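Local structure of putative lipoprotein (Bacteroides thetaiotaomicron, 4Q1Z) at residues S318-K323 with A331-V336. The protein is a putative lipoprotein of unknown function, a two-domain member of the DUF4876 family from a gut bacterium. Residues are numbered along the deposited sequence; the frame is centred on the assembly and turned at random.
Sequences SKMNAK and AGITWV
Lys323 reaches across to the backbone of Gly332, where Lys323 NZ gives a hydrogen bond of 2.8 Å to Gly332 O. The ammonium lies 16° from the carbonyl plane, with a C=O...N angle of 143°. A long, flexible lysine suits this place: its chain bends at chi3 and chi4, curling NZ back toward the carbonyl. The same nitrogen also gives a hydrogen bond to Asp330 O and forms a salt bridge with Glu312, so two backbone carbonyls and a carboxylate probably share in balancing the charge. A leucine here would probably leave Glu312 without this counter-charge and the Gly332 carbonyl without this donor.

Apolar contact centres on Ile333, whose branched side chain offers two arms to different residues. Ile333 CG2 lies 3.6 Å from Lys323 CG, the methylenes of the lysine stem packing against this methyl. Ile333 CD1 meets CG of selenomethionine Met320 at 3.9 Å, a flexible chain that can lay its CG here while its selenium end leads away. Separately, the backbone carbonyl of Lys319 lies against the Ile333 CG2 methyl.

Both segments belong to the long connection between strands 307-312 and 344-347. Ile333 also packs on Glu312 and Val314, and beyond it Thr334 rests on strands 307-312, 344-347 and 378-382, joining the irregular loop to the large mixed sheet.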
ATOM      1  N   SER A 318      17.245 -17.394   2.560  1.00 65.09           N
ATOM      2  CA  SER A 318      18.231 -17.896   1.597  1.00 65.48           C
ATOM      3  C   SER A 318      17.928 -17.513   0.159  1.00 68.57           C
ATOM      4  O   SER A 318      18.789 -17.689  -0.705  1.00 68.83           O
ATOM      5  CB  SER A 318      18.327 -19.416   1.684  1.00 71.28           C
ATOM      6  OG  SER A 318      17.413 -20.064   0.806  1.00 84.70           O
ATOM      7  N   LYS A 319      16.717 -17.027  -0.112  1.00 64.47           N
ATOM      8  CA  LYS A 319      16.283 -16.737  -1.472  1.00 63.87           C
ATOM      9  C   LYS A 319      16.494 -15.260  -1.885  1.00 70.06           C
ATOM     10  O   LYS A 319      15.624 -14.682  -2.539  1.00 69.25           O
ATOM     11  CB  LYS A 319      14.797 -17.143  -1.611  1.00 65.05           C
ATOM     12  CG  LYS A 319      14.490 -18.605  -1.272  1.00 62.86           C
ATOM     13  CD  LYS A 319      14.419 -19.498  -2.506  1.00 65.71           C
ATOM     14  CE  LYS A 319      15.059 -20.840  -2.235  1.00 76.92           C
ATOM     15  NZ  LYS A 319      15.033 -21.720  -3.429  1.00 78.87           N
HETATM   16  N   MSE A 320      17.646 -14.651  -1.562  1.00 69.73           N
HETATM   17  CA  MSE A 320      17.843 -13.233  -1.948  1.00 70.46           C
HETATM   18  C   MSE A 320      18.338 -13.099  -3.400  1.00 72.35           C
HETATM   19  O   MSE A 320      18.183 -12.030  -4.004  1.00 72.29           O
HETATM   20  CB  MSE A 320      18.765 -12.428  -0.997  1.00 74.15           C
HETATM   21  CG  MSE A 320      19.107 -13.109   0.310  1.00 83.46           C
HETATM   22 SE   MSE A 320      20.498 -14.402  -0.030  0.75 95.47          SE
HETATM   23  CE  MSE A 320      21.814 -13.274  -1.142  1.00 92.98           C
ATOM     24  N   ASN A 321      18.907 -14.191  -3.949  1.00 66.29           N
ATOM     25  CA  ASN A 321      19.439 -14.316  -5.309  1.00 64.87           C
ATOM     26  C   ASN A 321      18.364 -14.938  -6.255  1.00 64.74           C
ATOM     27  O   ASN A 321      18.655 -15.314  -7.400  1.00 64.89           O
ATOM     28  CB  ASN A 321      20.727 -15.175  -5.262  1.00 69.13           C
ATOM     29  CG  ASN A 321      20.595 -16.516  -4.544  1.00102.92           C
ATOM     30  OD1 ASN A 321      19.637 -16.792  -3.791  1.00 94.78           O
ATOM     31  ND2 ASN A 321      21.585 -17.379  -4.740  1.00 98.43           N
ATOM     32  N   ALA A 322      17.117 -15.002  -5.768  1.00 56.66           N
ATOM     33  CA  ALA A 322      15.977 -15.558  -6.465  1.00 54.71           C
ATOM     34  C   ALA A 322      14.809 -14.523  -6.594  1.00 56.13           C
ATOM     35  O   ALA A 322      13.634 -14.904  -6.671  1.00 55.11           O
ATOM     36  CB  ALA A 322      15.515 -16.798  -5.721  1.00 55.79           C
ATOM     37  N   LYS A 323      15.145 -13.219  -6.637  1.00 51.45           N
ATOM     38  CA  LYS A 323      14.167 -12.124  -6.748  1.00 49.44           C
ATOM     39  C   LYS A 323      13.555 -11.988  -8.157  1.00 50.23           C
ATOM     40  O   LYS A 323      14.251 -12.198  -9.152  1.00 49.95           O
ATOM     41  CB  LYS A 323      14.830 -10.790  -6.358  1.00 50.43           C
ATOM     42  CG  LYS A 323      14.940 -10.608  -4.856  1.00 40.74           C
ATOM     43  CD  LYS A 323      15.608  -9.304  -4.396  1.00 43.72           C
ATOM     44  CE  LYS A 323      15.060  -7.972  -4.930  1.00 48.76           C
ATOM     45  NZ  LYS A 323      13.594  -7.769  -4.724  1.00 45.51           N
ATOM     46  N   ALA A 331      13.942  -3.714  -3.191  1.00 47.34           N
ATOM     47  CA  ALA A 331      15.365  -4.079  -3.148  1.00 46.84           C
ATOM     48  C   ALA A 331      15.610  -5.312  -2.277  1.00 50.54           C
ATOM     49  O   ALA A 331      16.695  -5.878  -2.301  1.00 52.82           O
ATOM     50  CB  ALA A 331      16.177  -2.910  -2.609  1.00 47.76           C
ATOM     51  N   GLY A 332      14.610  -5.724  -1.530  1.00 46.25           N
ATOM     52  CA  GLY A 332      14.739  -6.854  -0.634  1.00 47.05           C
ATOM     53  C   GLY A 332      13.793  -8.006  -0.873  1.00 52.96           C
ATOM     54  O   GLY A 332      13.259  -8.194  -1.978  1.00 50.40           O
ATOM     55  N   ILE A 333      13.676  -8.837   0.189  1.00 51.09           N
ATOM     56  CA  ILE A 333      12.883 -10.062   0.314  1.00 49.63           C
ATOM     57  C   ILE A 333      12.305 -10.154   1.719  1.00 51.17           C
ATOM     58  O   ILE A 333      12.994  -9.823   2.694  1.00 50.54           O
ATOM     59  CB  ILE A 333      13.732 -11.335   0.003  1.00 52.92           C
ATOM     60  CG1 ILE A 333      15.033 -11.436   0.864  1.00 54.02           C
ATOM     61  CG2 ILE A 333      14.021 -11.480  -1.475  1.00 53.53           C
ATOM     62  CD1 ILE A 333      15.403 -12.896   1.379  1.00 52.99           C
ATOM     63  N   THR A 334      11.072 -10.646   1.822  1.00 46.15           N
ATOM     64  CA  THR A 334      10.357 -10.901   3.094  1.00 45.55           C
ATOM     65  C   THR A 334       9.938 -12.366   3.063  1.00 49.07           C
ATOM     66  O   THR A 334      10.007 -12.977   2.001  1.00 48.88           O
ATOM     67  CB  THR A 334       9.215  -9.901   3.360  1.00 45.05           C
ATOM     68  OG1 THR A 334       8.801 -10.033   4.719  1.00 44.05           O
ATOM     69  CG2 THR A 334       8.042 -10.069   2.421  1.00 37.19           C
ATOM     70  N   TRP A 335       9.605 -12.959   4.211  1.00 47.13           N
ATOM     71  CA  TRP A 335       9.295 -14.399   4.297  1.00 48.13           C
ATOM     72  C   TRP A 335       8.654 -14.733   5.630  1.00 53.20           C
ATOM     73  O   TRP A 335       8.600 -13.884   6.518  1.00 53.41           O
ATOM     74  CB  TRP A 335      10.601 -15.254   4.123  1.00 47.56           C
ATOM     75  CG  TRP A 335      11.612 -15.059   5.227  1.00 49.26           C
ATOM     76  CD1 TRP A 335      11.674 -15.741   6.411  1.00 53.05           C
ATOM     77  CD2 TRP A 335      12.620 -14.034   5.301  1.00 48.84           C
ATOM     78  NE1 TRP A 335      12.665 -15.214   7.214  1.00 53.05           N
ATOM     79  CE2 TRP A 335      13.266 -14.168   6.558  1.00 54.02           C
ATOM     80  CE3 TRP A 335      13.043 -13.015   4.429  1.00 48.90           C
ATOM     81  CZ2 TRP A 335      14.342 -13.345   6.945  1.00 53.34           C
ATOM     82  CZ3 TRP A 335      14.081 -12.175   4.827  1.00 51.09           C
ATOM     83  CH2 TRP A 335      14.735 -12.358   6.061  1.00 52.73           C
ATOM     84  N   VAL A 336       8.188 -15.989   5.774  1.00 49.43           N
ATOM     85  CA  VAL A 336       7.624 -16.531   7.009  1.00 48.79           C
ATOM     86  C   VAL A 336       8.373 -17.836   7.302  1.00 56.05           C
ATOM     87  O   VAL A 336       8.241 -18.407   8.385  1.00 58.37           O
ATOM     88  CB  VAL A 336       6.084 -16.689   7.038  1.00 50.36           C
ATOM     89  CG1 VAL A 336       5.404 -15.340   6.959  1.00 48.68           C
ATOM     90  CG2 VAL A 336       5.581 -17.642   5.961  1.00 49.35           C
TER